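Local structure of Alr4995 protein (Nostoc sp., 6LRF) at residues L125-R130 with T266-E271; P175-Y180 with T220-S225; I5-C10 with Q46-H51; W131-Y136 with T171-L176; A70-V75 with E99-N104. The protein is a bifunctional enzyme combining arginine dihydrolase and ornithine cyclodeaminase activities, the first probably residing in its N-terminal domain of the GME (guanidino-group modifying) family. One frame throughout, in Å; residues are numbered along the deposited sequence.

In the fold
All five contacts lie in the N-terminal region of the chain, which probably adopts the alpha/beta propeller of the GME family, and together they show how short sheets are joined around one core. Contact 1 is the hub: its centre is about 10 Å from that of contact 2, 11 Å from contact 4 and 14 Å from contacts 3 and 5. It shares a sheet with contact 3, where L267 O and L8 N are 2.7 Å apart, a probable hydrogen bond. Contacts 2 and 4 share P175 and L176, whereas the centres of contacts 2 and 5 are about 22 Å apart. The enzyme is unliganded, so no bound molecule marks the substrate pocket.

Contact 1: L125-R130 with T266-E271; sequences LDREGR and TLRVTE
R127 grips E271 end-on with both terminal nitrogens, a bidentate salt bridge whose two arms are unequal. NH1 of R127 reaches OE2 of E271 at 3.1 Å, nearly straight and within the guanidinium plane. NH2 meets the syn lone pair of OE1 of E271 at 2.9 Å, but more bent, with that oxygen tilted out of the guanidinium plane; the two flat groups are twisted 45° against each other. R127 arrives by curling, since its chain turns at chi2 (-36°) and chi3 (-52°) as it leaves the type I turn D126-G129. R268, by contrast, runs extended from the strand and presents a face: NH2 of R127 sits 3.3 Å above the centre of its guanidinium plane. In-plane, R268 NE is engaged by the carbonyl T270 O at 2.9 Å, which helps fix the plate. From the opposite direction to E271, L125 brings CD1 to within 3.6 Å of E271 CD, an apolar methyl against the carboxylate carbon. Across the turn, R130 clasps D126 side-on through NE and NH2. The buried E271 carboxylate, gripped by R127 with the charge of R268 more distant, is probably stabilised in its ionised form and would offset the closeness of the two arginines.

Contact 2: P175-Y180 with T220-S225; sequences PLANGY and TVNVES
The loop bearing L176 and A177 passes the end of strand 221-223 with A177 CA 5.9 Å from E224 CA, and a side chain rather than paired strands makes the polar link. N222 is that link. With CG anti to the backbone N (chi1 -173°), its amide reaches over to the loop, and OD1 accepts from A177 N at 2.9 Å, the donor tilted somewhat from the carbonyl plane. Its ND2 turns back to its own hairpin, where it is bonded to I226 O and also to E224 O at 2.9 Å, approaching the latter from above the carbonyl plane. Replacing N222 with a leucine would probably leave the amide N-H of A177 without this acceptor and the carbonyls of E224 and I226 without their shared donor. Van der Waals contact completes the join: CD2 of L176 sits over a face of the N222 amide, 3.8 Å from CG, while A177 CB abuts E224 O at 3.5 Å. E224 sets out away from the loop but folds back at chi2, bringing OE1 to 3.7 Å from A177 CB, and S225 OG is bonded to its OE2. Strand 221-223 pairs antiparallel with 226-229, where V227 meets both L176 and N222, and on its other side V221 and V223 rest on L48 of helix 34-49.

Contact 3: I5-C10 with Q46-H51; sequences IRFLMC and QILKEH
L48 lays its two methyls over one face of the F7 ring, and this is the tight heart of the contact. CD2 of L48 stands 3.8 Å from CG of F7 and makes a CH-pi contact with the ring, 4.2 Å from the centroid and 29° off the normal, hence off-centre toward the root of the side chain. CD1 lies on the same side, above the CD2-CE2 rim, 4.0 Å from CE2 of F7. The leucine can lie across this one face because its CG lies anti to the backbone N (chi1 -166°), which sends the isopropyl fork out from the helix toward the strand. M9, modelled as selenomethionine, approaches the CD2 methyl from further along the strand: its SE lies 4.1 Å from L48 CD2. All three residues are buried, and the grip is wholly apolar.

The other side of the helix end is quite different. Q46, K49, E50 and H51 are solvent-exposed, and polar bonds there tie the chain to itself: H51 ND1 donates to I47 O at 3.1 Å while E50 N reaches the same oxygen from the opposite face of its carbonyl plane. On the strand, R6 is partly exposed and salt-bridged to D55.

In the fold, strand 6-9, helix 34-49 and the adjacent parallel strand 53-56 form a beta-alpha-beta crossover. V221, V223 and I228 of the neighbouring hairpin extend the apolar cover of L48, while strand 267-268 runs antiparallel to 6-9 on its other flank.

Contact 4: W131-Y136 with T171-L176; sequences WLWAGY and TCFCPL
F173 points the edge of its ring at a face of the W133 indole, a T-shaped pair with the centroids of the F173 ring and the indole's five-membered ring 4.6 Å apart and the planes at 65°. Two atoms of the phenyl do the touching: CE1 comes to 3.4 Å from W133 CG, and CZ to 3.5 Å from W133 CD2, so the edge spans the pyrrole part of the indole. P175 adds an oblique neighbour, its CG 3.9 Å from W133 CD1.

The two side chains cross at about a right angle. F173 has CG anti to the backbone N (chi1 -169°), which carries its ring to the indole; in W133 CG sits beside the backbone N (chi1 -59°). The far face of W133 is also occupied, by CD1 of W131, 3.7 Å above the plane and offset toward the rim; W131 itself makes a cation-pi contact with R199.

Further out, L157 packs against W133, while L159, L181 and Y183 surround F173, and L124 meets P175. The pair thus joins the sheet of strands 123-125, 132-136 and 155-160 to that of 173-175 and 181-183.

Chemically the join rests on dispersion and shape, helped by the electrostatic fit of slightly positive ring hydrogens over an electron-rich indole face, an interaction well suited to a buried site.

Contact 5: A70-V75 with E99-N104; sequences ANAGLV and EWFEGN
F101 drives its ring from helix 93-103 toward A72, G73 and V75, in the helix-on-sheet layer of an alpha/beta unit whose strands 79-82 and 107-109, parallel neighbours, are joined through this helix in a beta-alpha-beta crossover. The ring meets the backbone edge-on: CE2 of F101 lies 3.8 Å from A72 O, close to the ring plane, with G73 N at the same edge. A72 CB touches that end too, 3.9 Å from CE2 of F101. V75 CG2 comes obliquely to 3.8 Å from CE1 of F101, so the ring touches both the A72-G73 backbone and the strand residue V75. Its chi1 of -77°, with CG beside the backbone N, aims it away from the helix at the sheet. G73 suits the place, because a CB there would crowd F101 CE2. V80, L82, V108 and L267 complete the surroundings of the phenyl. With only a methyl in place of the F101 phenyl, as in an alanine, a gap is likely to open between helix and sheet, leaving A72 and V75 without their common apolar partner. Nearby, N104 folds back on the helix, its ND2 over the centre of the W100 ring and donating to W100 O at 3.0 Å.

Contact 1: L125-R130 with T266-E271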
# COMPACT_ATOMS: atom_id res chain seq x y z
N LEU B 125 -9.72 38.31 33.08
CA LEU B 125 -10.74 39.33 32.88
C LEU B 125 -10.55 40.08 31.57
O LEU B 125 -9.43 40.40 31.18
CB LEU B 125 -10.74 40.31 34.05
CG LEU B 125 -11.29 39.76 35.36
CD1 LEU B 125 -10.84 40.64 36.54
CD2 LEU B 125 -12.81 39.66 35.31
N ASP B 126 -11.65 40.35 30.89
CA ASP B 126 -11.65 41.32 29.81
C ASP B 126 -11.21 42.66 30.42
O ASP B 126 -11.71 43.03 31.49
CB ASP B 126 -13.05 41.39 29.18
CG ASP B 126 -13.23 42.58 28.27
OD1 ASP B 126 -12.73 42.53 27.13
OD2 ASP B 126 -13.89 43.55 28.70
N ARG B 127 -10.27 43.36 29.80
CA ARG B 127 -9.65 44.51 30.46
C ARG B 127 -10.61 45.70 30.61
O ARG B 127 -10.42 46.56 31.49
CB ARG B 127 -8.39 44.96 29.73
CG ARG B 127 -7.23 43.96 29.81
CD ARG B 127 -7.15 43.25 31.16
NE ARG B 127 -7.14 44.17 32.30
CZ ARG B 127 -7.21 43.79 33.57
NH1 ARG B 127 -7.26 42.51 33.90
NH2 ARG B 127 -7.21 44.70 34.54
N GLU B 128 -11.64 45.74 29.79
CA GLU B 128 -12.70 46.73 29.97
C GLU B 128 -13.76 46.15 30.93
O GLU B 128 -14.84 46.72 31.12
CB GLU B 128 -13.30 47.14 28.61
CG GLU B 128 -12.24 47.73 27.66
CD GLU B 128 -12.66 47.75 26.18
OE1 GLU B 128 -13.55 46.98 25.77
OE2 GLU B 128 -12.07 48.56 25.42
N GLY B 129 -13.44 45.00 31.54
CA GLY B 129 -14.24 44.40 32.59
C GLY B 129 -15.62 43.89 32.20
O GLY B 129 -16.51 43.79 33.06
N ARG B 130 -15.81 43.55 30.92
CA ARG B 130 -17.14 43.19 30.42
C ARG B 130 -17.53 41.74 30.76
O ARG B 130 -18.70 41.44 31.01
CB ARG B 130 -17.21 43.41 28.91
CG ARG B 130 -17.03 44.90 28.51
CD ARG B 130 -16.82 45.05 27.00
NE ARG B 130 -15.58 44.43 26.57
CZ ARG B 130 -15.32 44.08 25.31
NH1 ARG B 130 -16.23 44.29 24.37
NH2 ARG B 130 -14.15 43.51 25.00
N THR B 266 2.88 37.12 38.72
CA THR B 266 2.13 38.28 39.20
C THR B 266 0.64 37.98 39.33
O THR B 266 0.08 37.15 38.62
CB THR B 266 2.27 39.51 38.24
OG1 THR B 266 1.52 39.28 37.03
CG2 THR B 266 3.73 39.81 37.90
N LEU B 267 -0.02 38.69 40.24
CA LEU B 267 -1.47 38.68 40.32
C LEU B 267 -1.96 40.12 40.51
O LEU B 267 -1.56 40.79 41.46
CB LEU B 267 -1.94 37.78 41.46
CG LEU B 267 -3.44 37.72 41.73
CD1 LEU B 267 -4.19 37.13 40.54
CD2 LEU B 267 -3.70 36.92 42.98
N ARG B 268 -2.78 40.60 39.59
CA ARG B 268 -3.36 41.93 39.74
C ARG B 268 -4.48 41.90 40.78
O ARG B 268 -5.49 41.23 40.59
CB ARG B 268 -3.88 42.45 38.40
CG ARG B 268 -4.61 43.78 38.48
CD ARG B 268 -4.61 44.52 37.15
NE ARG B 268 -5.40 45.75 37.22
CZ ARG B 268 -5.26 46.76 36.37
NH1 ARG B 268 -4.36 46.69 35.40
NH2 ARG B 268 -6.01 47.85 36.50
N VAL B 269 -4.30 42.60 41.89
CA VAL B 269 -5.29 42.51 42.96
C VAL B 269 -6.20 43.75 42.98
O VAL B 269 -7.12 43.85 43.80
CB VAL B 269 -4.61 42.32 44.32
CG1 VAL B 269 -4.07 40.92 44.42
CG2 VAL B 269 -3.47 43.34 44.49
N THR B 270 -5.94 44.66 42.05
CA THR B 270 -6.78 45.85 41.80
C THR B 270 -7.60 45.69 40.53
O THR B 270 -7.17 46.09 39.45
CB THR B 270 -5.91 47.14 41.67
OG1 THR B 270 -5.25 47.38 42.91
CG2 THR B 270 -6.77 48.35 41.33
N GLU B 271 -8.78 45.09 40.67
CA GLU B 271 -9.68 44.85 39.55
C GLU B 271 -11.03 45.49 39.83
O GLU B 271 -11.87 44.90 40.51
CB GLU B 271 -9.88 43.34 39.29
CG GLU B 271 -8.61 42.57 38.93
CD GLU B 271 -8.13 42.86 37.52
OE1 GLU B 271 -8.62 43.84 36.90
OE2 GLU B 271 -7.26 42.11 37.02

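Contact 2: P175-Y180 with T220-S225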
# COMPACT_ATOMS: atom_id res chain seq x y z
N PRO B 175 -5.88 39.15 27.53
CA PRO B 175 -6.64 40.39 27.33
C PRO B 175 -5.78 41.62 27.66
O PRO B 175 -5.05 41.63 28.65
CB PRO B 175 -7.81 40.24 28.32
CG PRO B 175 -7.91 38.75 28.57
CD PRO B 175 -6.50 38.26 28.53
N LEU B 176 -5.83 42.64 26.80
CA LEU B 176 -5.00 43.84 26.95
C LEU B 176 -5.87 45.08 26.98
O LEU B 176 -7.06 45.02 26.65
CB LEU B 176 -3.99 43.96 25.80
CG LEU B 176 -2.99 42.82 25.64
CD1 LEU B 176 -2.33 42.91 24.27
CD2 LEU B 176 -1.96 42.87 26.74
N ALA B 177 -5.28 46.20 27.37
CA ALA B 177 -6.03 47.45 27.40
C ALA B 177 -6.57 47.78 26.01
O ALA B 177 -6.03 47.30 25.00
CB ALA B 177 -5.15 48.59 27.91
N ASN B 178 -7.63 48.59 25.96
CA ASN B 178 -8.16 49.11 24.71
C ASN B 178 -8.71 47.99 23.81
O ASN B 178 -8.60 48.05 22.58
CB ASN B 178 -7.07 49.91 23.98
CG ASN B 178 -7.62 50.81 22.91
OD1 ASN B 178 -8.75 51.29 23.00
ND2 ASN B 178 -6.81 51.06 21.87
N GLY B 179 -9.28 46.96 24.43
CA GLY B 179 -9.95 45.89 23.72
C GLY B 179 -9.10 44.84 23.03
O GLY B 179 -9.63 43.92 22.41
N TYR B 180 -7.78 44.96 23.12
CA TYR B 180 -6.91 44.05 22.38
C TYR B 180 -6.78 42.68 23.03
O TYR B 180 -6.94 42.53 24.23
CB TYR B 180 -5.53 44.69 22.19
CG TYR B 180 -5.57 45.79 21.16
CD1 TYR B 180 -5.72 47.12 21.54
CD2 TYR B 180 -5.49 45.50 19.80
CE1 TYR B 180 -5.77 48.13 20.60
CE2 TYR B 180 -5.55 46.50 18.85
CZ TYR B 180 -5.68 47.82 19.26
OH TYR B 180 -5.73 48.81 18.30
N THR B 220 2.06 37.72 29.60
CA THR B 220 2.48 39.10 29.60
C THR B 220 1.74 39.92 30.64
O THR B 220 0.51 39.78 30.79
CB THR B 220 2.24 39.72 28.21
OG1 THR B 220 3.30 39.33 27.34
CG2 THR B 220 2.17 41.24 28.29
N VAL B 221 2.48 40.75 31.36
CA VAL B 221 1.88 41.70 32.29
C VAL B 221 1.55 42.99 31.55
O VAL B 221 2.39 43.55 30.84
CB VAL B 221 2.81 41.98 33.48
CG1 VAL B 221 2.16 42.95 34.45
CG2 VAL B 221 3.14 40.68 34.19
N ASN B 222 0.31 43.45 31.70
CA ASN B 222 -0.16 44.66 31.05
C ASN B 222 -0.39 45.73 32.09
O ASN B 222 -1.22 45.56 32.99
CB ASN B 222 -1.45 44.38 30.26
CG ASN B 222 -1.90 45.57 29.43
OD1 ASN B 222 -3.11 45.79 29.25
ND2 ASN B 222 -0.95 46.33 28.90
N VAL B 223 0.35 46.83 31.99
CA VAL B 223 0.10 48.01 32.81
C VAL B 223 -0.23 49.18 31.88
O VAL B 223 0.66 49.81 31.31
CB VAL B 223 1.30 48.35 33.71
CG1 VAL B 223 0.83 49.12 34.93
CG2 VAL B 223 1.99 47.07 34.15
N GLU B 224 -1.53 49.44 31.74
CA GLU B 224 -2.10 50.30 30.69
C GLU B 224 -1.44 50.07 29.33
O GLU B 224 -1.78 49.12 28.63
CB GLU B 224 -2.02 51.79 31.07
CG GLU B 224 -2.59 52.80 30.02
CD GLU B 224 -3.78 52.27 29.19
OE1 GLU B 224 -4.77 51.77 29.78
OE2 GLU B 224 -3.74 52.37 27.93
N SER B 225 -0.49 50.93 28.95
CA SER B 225 0.10 50.82 27.62
C SER B 225 1.44 50.11 27.65
O SER B 225 2.08 49.95 26.62
CB SER B 225 0.24 52.20 26.99
OG SER B 225 -1.02 52.63 26.51

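Contact 3: I5-C10 with Q46-H51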
# COMPACT_ATOMS: atom_id res chain seq x y z
N ILE B 5 -2.43 50.98 40.78
CA ILE B 5 -2.64 49.54 40.60
C ILE B 5 -1.69 48.70 41.47
O ILE B 5 -0.50 49.00 41.56
CB ILE B 5 -2.48 49.15 39.11
CG1 ILE B 5 -3.47 49.95 38.25
CG2 ILE B 5 -2.68 47.66 38.91
CD1 ILE B 5 -3.31 49.72 36.75
N ARG B 6 -2.22 47.65 42.10
CA ARG B 6 -1.41 46.75 42.92
C ARG B 6 -1.29 45.36 42.31
O ARG B 6 -2.26 44.80 41.82
CB ARG B 6 -2.01 46.62 44.33
CG ARG B 6 -2.40 47.93 45.00
CD ARG B 6 -2.99 47.68 46.39
NE ARG B 6 -1.98 47.26 47.36
CZ ARG B 6 -1.32 48.09 48.17
NH1 ARG B 6 -1.55 49.40 48.12
NH2 ARG B 6 -0.43 47.60 49.03
N PHE B 7 -0.08 44.81 42.35
CA PHE B 7 0.19 43.42 41.96
C PHE B 7 0.74 42.66 43.14
O PHE B 7 1.49 43.21 43.94
CB PHE B 7 1.19 43.34 40.81
CG PHE B 7 0.65 43.84 39.51
CD1 PHE B 7 0.05 42.97 38.60
CD2 PHE B 7 0.73 45.19 39.19
CE1 PHE B 7 -0.45 43.43 37.39
CE2 PHE B 7 0.24 45.67 37.98
CZ PHE B 7 -0.36 44.78 37.07
N LEU B 8 0.38 41.39 43.24
CA LEU B 8 0.93 40.51 44.26
C LEU B 8 2.02 39.64 43.65
O LEU B 8 1.81 39.04 42.60
CB LEU B 8 -0.17 39.63 44.82
CG LEU B 8 0.27 38.61 45.85
CD1 LEU B 8 0.78 39.36 47.07
CD2 LEU B 8 -0.91 37.75 46.17
N MSE B 9 3.18 39.58 44.31
CA MSE B 9 4.26 38.69 43.88
C MSE B 9 4.81 37.89 45.05
O MSE B 9 4.34 38.02 46.17
CB MSE B 9 5.39 39.46 43.21
CG MSE B 9 4.96 40.18 41.95
SE MSE B 9 6.41 41.06 40.96
CE MSE B 9 7.48 39.49 40.46
N CYS B 10 5.78 37.04 44.78
CA CYS B 10 6.39 36.26 45.84
C CYS B 10 7.82 35.94 45.43
O CYS B 10 8.05 35.30 44.40
CB CYS B 10 5.59 34.99 46.11
SG CYS B 10 6.27 33.96 47.41
N GLN B 46 11.58 44.88 39.84
CA GLN B 46 12.04 46.27 39.71
C GLN B 46 11.26 47.02 38.63
O GLN B 46 10.82 48.15 38.85
CB GLN B 46 13.55 46.32 39.41
CG GLN B 46 14.47 45.82 40.54
CD GLN B 46 14.30 46.58 41.84
OE1 GLN B 46 14.04 47.79 41.85
NE2 GLN B 46 14.48 45.88 42.96
N ILE B 47 11.10 46.40 37.46
CA ILE B 47 10.37 47.02 36.35
C ILE B 47 8.93 47.32 36.74
O ILE B 47 8.42 48.42 36.48
CB ILE B 47 10.38 46.14 35.10
CG1 ILE B 47 11.79 46.03 34.52
CG2 ILE B 47 9.45 46.73 34.05
CD1 ILE B 47 11.91 44.99 33.42
N LEU B 48 8.28 46.34 37.36
CA LEU B 48 6.87 46.47 37.71
C LEU B 48 6.67 47.52 38.79
O LEU B 48 5.71 48.30 38.74
CB LEU B 48 6.29 45.12 38.16
CG LEU B 48 4.77 45.02 38.23
CD1 LEU B 48 4.14 45.47 36.93
CD2 LEU B 48 4.33 43.60 38.57
N LYS B 49 7.59 47.55 39.76
CA LYS B 49 7.55 48.51 40.86
C LYS B 49 7.61 49.96 40.37
O LYS B 49 7.21 50.89 41.07
CB LYS B 49 8.71 48.24 41.84
CG LYS B 49 8.26 47.68 43.18
CD LYS B 49 7.19 48.59 43.80
CE LYS B 49 6.66 48.06 45.15
NZ LYS B 49 5.61 48.95 45.76
N GLU B 50 8.11 50.13 39.14
CA GLU B 50 8.24 51.44 38.50
C GLU B 50 6.94 51.89 37.81
O GLU B 50 6.82 53.05 37.42
CB GLU B 50 9.39 51.43 37.49
CG GLU B 50 10.79 51.28 38.11
CD GLU B 50 11.92 51.26 37.07
OE1 GLU B 50 11.91 50.39 36.17
OE2 GLU B 50 12.84 52.11 37.16
N HIS B 51 5.98 50.98 37.66
CA HIS B 51 4.71 51.35 37.03
C HIS B 51 3.51 51.02 37.91
O HIS B 51 2.37 51.29 37.54
CB HIS B 51 4.56 50.66 35.68
CG HIS B 51 5.64 51.00 34.70
ND1 HIS B 51 6.82 50.30 34.62
CD2 HIS B 51 5.73 51.99 33.77
CE1 HIS B 51 7.58 50.82 33.68
NE2 HIS B 51 6.94 51.85 33.15

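Contact 4: W131-Y136 with T171-L176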
# COMPACT_ATOMS: atom_id res chain seq x y z
N TRP B 131 -16.54 40.86 30.76
CA TRP B 131 -16.78 39.45 31.07
C TRP B 131 -15.49 38.80 31.56
O TRP B 131 -14.42 39.42 31.53
CB TRP B 131 -17.31 38.69 29.84
CG TRP B 131 -16.47 38.92 28.61
CD1 TRP B 131 -15.20 38.45 28.36
CD2 TRP B 131 -16.85 39.68 27.46
NE1 TRP B 131 -14.77 38.89 27.13
CE2 TRP B 131 -15.76 39.64 26.55
CE3 TRP B 131 -18.00 40.40 27.10
CZ2 TRP B 131 -15.79 40.29 25.32
CZ3 TRP B 131 -18.03 41.04 25.88
CH2 TRP B 131 -16.93 40.98 25.00
N LEU B 132 -15.62 37.56 32.00
CA LEU B 132 -14.48 36.74 32.43
C LEU B 132 -14.26 35.57 31.46
O LEU B 132 -15.19 34.79 31.19
CB LEU B 132 -14.71 36.20 33.84
CG LEU B 132 -13.64 35.23 34.33
CD1 LEU B 132 -12.34 35.97 34.55
CD2 LEU B 132 -14.09 34.52 35.61
N TRP B 133 -13.04 35.44 30.96
CA TRP B 133 -12.63 34.28 30.19
C TRP B 133 -12.13 33.20 31.13
O TRP B 133 -11.17 33.44 31.85
CB TRP B 133 -11.51 34.64 29.22
CG TRP B 133 -11.80 35.74 28.19
CD1 TRP B 133 -11.39 37.05 28.23
CD2 TRP B 133 -12.48 35.58 26.93
NE1 TRP B 133 -11.80 37.72 27.10
CE2 TRP B 133 -12.47 36.84 26.28
CE3 TRP B 133 -13.10 34.49 26.30
CZ2 TRP B 133 -13.06 37.04 25.04
CZ3 TRP B 133 -13.69 34.70 25.06
CH2 TRP B 133 -13.66 35.96 24.44
N ALA B 134 -12.73 32.01 31.13
CA ALA B 134 -12.25 30.92 31.98
C ALA B 134 -11.80 29.72 31.18
O ALA B 134 -12.56 29.21 30.35
CB ALA B 134 -13.32 30.49 32.97
N GLY B 135 -10.62 29.21 31.49
CA GLY B 135 -10.10 28.02 30.81
C GLY B 135 -10.49 26.71 31.48
O GLY B 135 -10.84 26.68 32.66
N TYR B 136 -10.49 25.63 30.71
CA TYR B 136 -10.61 24.29 31.28
C TYR B 136 -9.90 23.37 30.31
O TYR B 136 -9.59 23.77 29.20
CB TYR B 136 -12.08 23.87 31.51
CG TYR B 136 -12.89 23.59 30.25
CD1 TYR B 136 -13.37 24.63 29.47
CD2 TYR B 136 -13.17 22.28 29.86
CE1 TYR B 136 -14.10 24.37 28.32
CE2 TYR B 136 -13.91 22.01 28.72
CZ TYR B 136 -14.38 23.06 27.94
OH TYR B 136 -15.12 22.81 26.80
N THR B 171 -1.04 31.23 29.67
CA THR B 171 0.14 30.92 28.86
C THR B 171 -0.11 31.07 27.35
O THR B 171 0.82 30.99 26.56
CB THR B 171 0.65 29.48 29.10
OG1 THR B 171 -0.35 28.55 28.69
CG2 THR B 171 0.97 29.27 30.56
N CYS B 172 -1.37 31.29 26.97
CA CYS B 172 -1.73 31.32 25.55
C CYS B 172 -2.83 32.32 25.25
O CYS B 172 -3.38 32.34 24.14
CB CYS B 172 -2.19 29.93 25.08
SG CYS B 172 -3.56 29.18 26.06
N PHE B 173 -3.14 33.16 26.23
CA PHE B 173 -4.30 34.04 26.14
C PHE B 173 -4.09 35.26 27.03
O PHE B 173 -3.72 35.10 28.20
CB PHE B 173 -5.54 33.26 26.54
CG PHE B 173 -6.83 33.96 26.24
CD1 PHE B 173 -7.42 34.80 27.18
CD2 PHE B 173 -7.48 33.74 25.03
CE1 PHE B 173 -8.63 35.44 26.92
CE2 PHE B 173 -8.69 34.37 24.75
CZ PHE B 173 -9.27 35.22 25.70
N CYS B 174 -4.31 36.46 26.50
CA CYS B 174 -3.96 37.66 27.25
C CYS B 174 -4.75 38.91 26.84
O CYS B 174 -4.35 39.64 25.92
CB CYS B 174 -2.45 37.94 27.12
SG CYS B 174 -1.85 39.29 28.24
N PRO B 175 -5.88 39.15 27.53
CA PRO B 175 -6.64 40.39 27.33
C PRO B 175 -5.78 41.62 27.66
O PRO B 175 -5.05 41.63 28.65
CB PRO B 175 -7.81 40.24 28.32
CG PRO B 175 -7.91 38.75 28.57
CD PRO B 175 -6.50 38.26 28.53
N LEU B 176 -5.83 42.64 26.80
CA LEU B 176 -5.00 43.84 26.95
C LEU B 176 -5.87 45.08 26.98
O LEU B 176 -7.06 45.02 26.65
CB LEU B 176 -3.99 43.96 25.80
CG LEU B 176 -2.99 42.82 25.64
CD1 LEU B 176 -2.33 42.91 24.27
CD2 LEU B 176 -1.96 42.87 26.74

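Contact 5: A70-V75 with E99-N104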
# COMPACT_ATOMS: atom_id res chain seq x y z
N ALA B 70 -0.07 34.18 40.23
CA ALA B 70 -1.18 34.15 39.27
C ALA B 70 -2.19 33.08 39.69
O ALA B 70 -3.42 33.27 39.54
CB ALA B 70 -0.68 33.88 37.84
N ASN B 71 -1.69 31.99 40.24
CA ASN B 71 -2.54 30.87 40.64
C ASN B 71 -3.06 30.95 42.06
O ASN B 71 -3.69 30.03 42.52
CB ASN B 71 -1.80 29.55 40.46
CG ASN B 71 -1.17 29.42 39.08
OD1 ASN B 71 0.05 29.27 38.95
ND2 ASN B 71 -2.00 29.49 38.04
N ALA B 72 -2.78 32.03 42.77
CA ALA B 72 -3.28 32.14 44.14
C ALA B 72 -4.81 32.08 44.17
O ALA B 72 -5.41 31.46 45.05
CB ALA B 72 -2.79 33.45 44.80
N GLY B 73 -5.43 32.73 43.20
CA GLY B 73 -6.87 32.77 43.10
C GLY B 73 -7.24 33.83 42.07
O GLY B 73 -6.39 34.36 41.37
N LEU B 74 -8.53 34.14 42.01
CA LEU B 74 -9.04 35.05 41.00
C LEU B 74 -9.71 36.22 41.69
O LEU B 74 -10.61 36.02 42.50
CB LEU B 74 -10.04 34.31 40.10
CG LEU B 74 -10.87 35.23 39.20
CD1 LEU B 74 -9.98 35.91 38.19
CD2 LEU B 74 -11.95 34.42 38.52
N VAL B 75 -9.29 37.43 41.35
CA VAL B 75 -9.76 38.61 42.06
C VAL B 75 -10.68 39.47 41.20
O VAL B 75 -10.35 39.80 40.06
CB VAL B 75 -8.56 39.47 42.53
CG1 VAL B 75 -9.04 40.82 43.06
CG2 VAL B 75 -7.75 38.72 43.58
N GLU B 99 -4.37 33.25 53.52
CA GLU B 99 -3.94 34.16 54.58
C GLU B 99 -3.68 35.55 54.01
O GLU B 99 -4.12 36.54 54.58
CB GLU B 99 -2.67 33.66 55.27
CG GLU B 99 -2.29 34.49 56.49
CD GLU B 99 -1.02 33.98 57.15
OE1 GLU B 99 0.06 34.05 56.50
OE2 GLU B 99 -1.10 33.48 58.31
N TRP B 100 -2.98 35.63 52.89
CA TRP B 100 -2.73 36.93 52.31
C TRP B 100 -4.04 37.62 51.94
O TRP B 100 -4.24 38.79 52.24
CB TRP B 100 -1.80 36.85 51.09
CG TRP B 100 -1.41 38.23 50.65
CD1 TRP B 100 -0.29 38.94 51.03
CD2 TRP B 100 -2.15 39.09 49.77
NE1 TRP B 100 -0.29 40.18 50.43
CE2 TRP B 100 -1.42 40.30 49.66
CE3 TRP B 100 -3.35 38.96 49.07
CZ2 TRP B 100 -1.86 41.37 48.87
CZ3 TRP B 100 -3.78 40.02 48.29
CH2 TRP B 100 -3.04 41.21 48.19
N PHE B 101 -4.95 36.90 51.29
CA PHE B 101 -6.18 37.51 50.80
C PHE B 101 -7.01 38.06 51.96
O PHE B 101 -7.46 39.21 51.92
CB PHE B 101 -7.01 36.52 49.98
CG PHE B 101 -6.49 36.30 48.57
CD1 PHE B 101 -6.24 37.38 47.74
CD2 PHE B 101 -6.27 35.01 48.09
CE1 PHE B 101 -5.77 37.20 46.45
CE2 PHE B 101 -5.80 34.82 46.79
CZ PHE B 101 -5.55 35.91 45.98
N GLU B 102 -7.21 37.23 52.98
CA GLU B 102 -8.03 37.62 54.12
C GLU B 102 -7.41 38.77 54.90
O GLU B 102 -8.11 39.69 55.31
CB GLU B 102 -8.31 36.41 55.00
CG GLU B 102 -9.37 35.52 54.37
CD GLU B 102 -9.79 34.33 55.21
OE1 GLU B 102 -8.98 33.85 56.05
OE2 GLU B 102 -10.94 33.86 55.03
N GLY B 103 -6.09 38.76 55.05
CA GLY B 103 -5.39 39.85 55.71
C GLY B 103 -5.35 41.13 54.88
O GLY B 103 -4.90 42.17 55.35
N ASN B 104 -5.80 41.05 53.64
CA ASN B 104 -5.89 42.26 52.83
C ASN B 104 -7.33 42.61 52.48
O ASN B 104 -7.57 43.31 51.50
CB ASN B 104 -5.04 42.12 51.57
CG ASN B 104 -3.57 42.41 51.84
OD1 ASN B 104 -3.08 43.50 51.55
ND2 ASN B 104 -2.86 41.43 52.40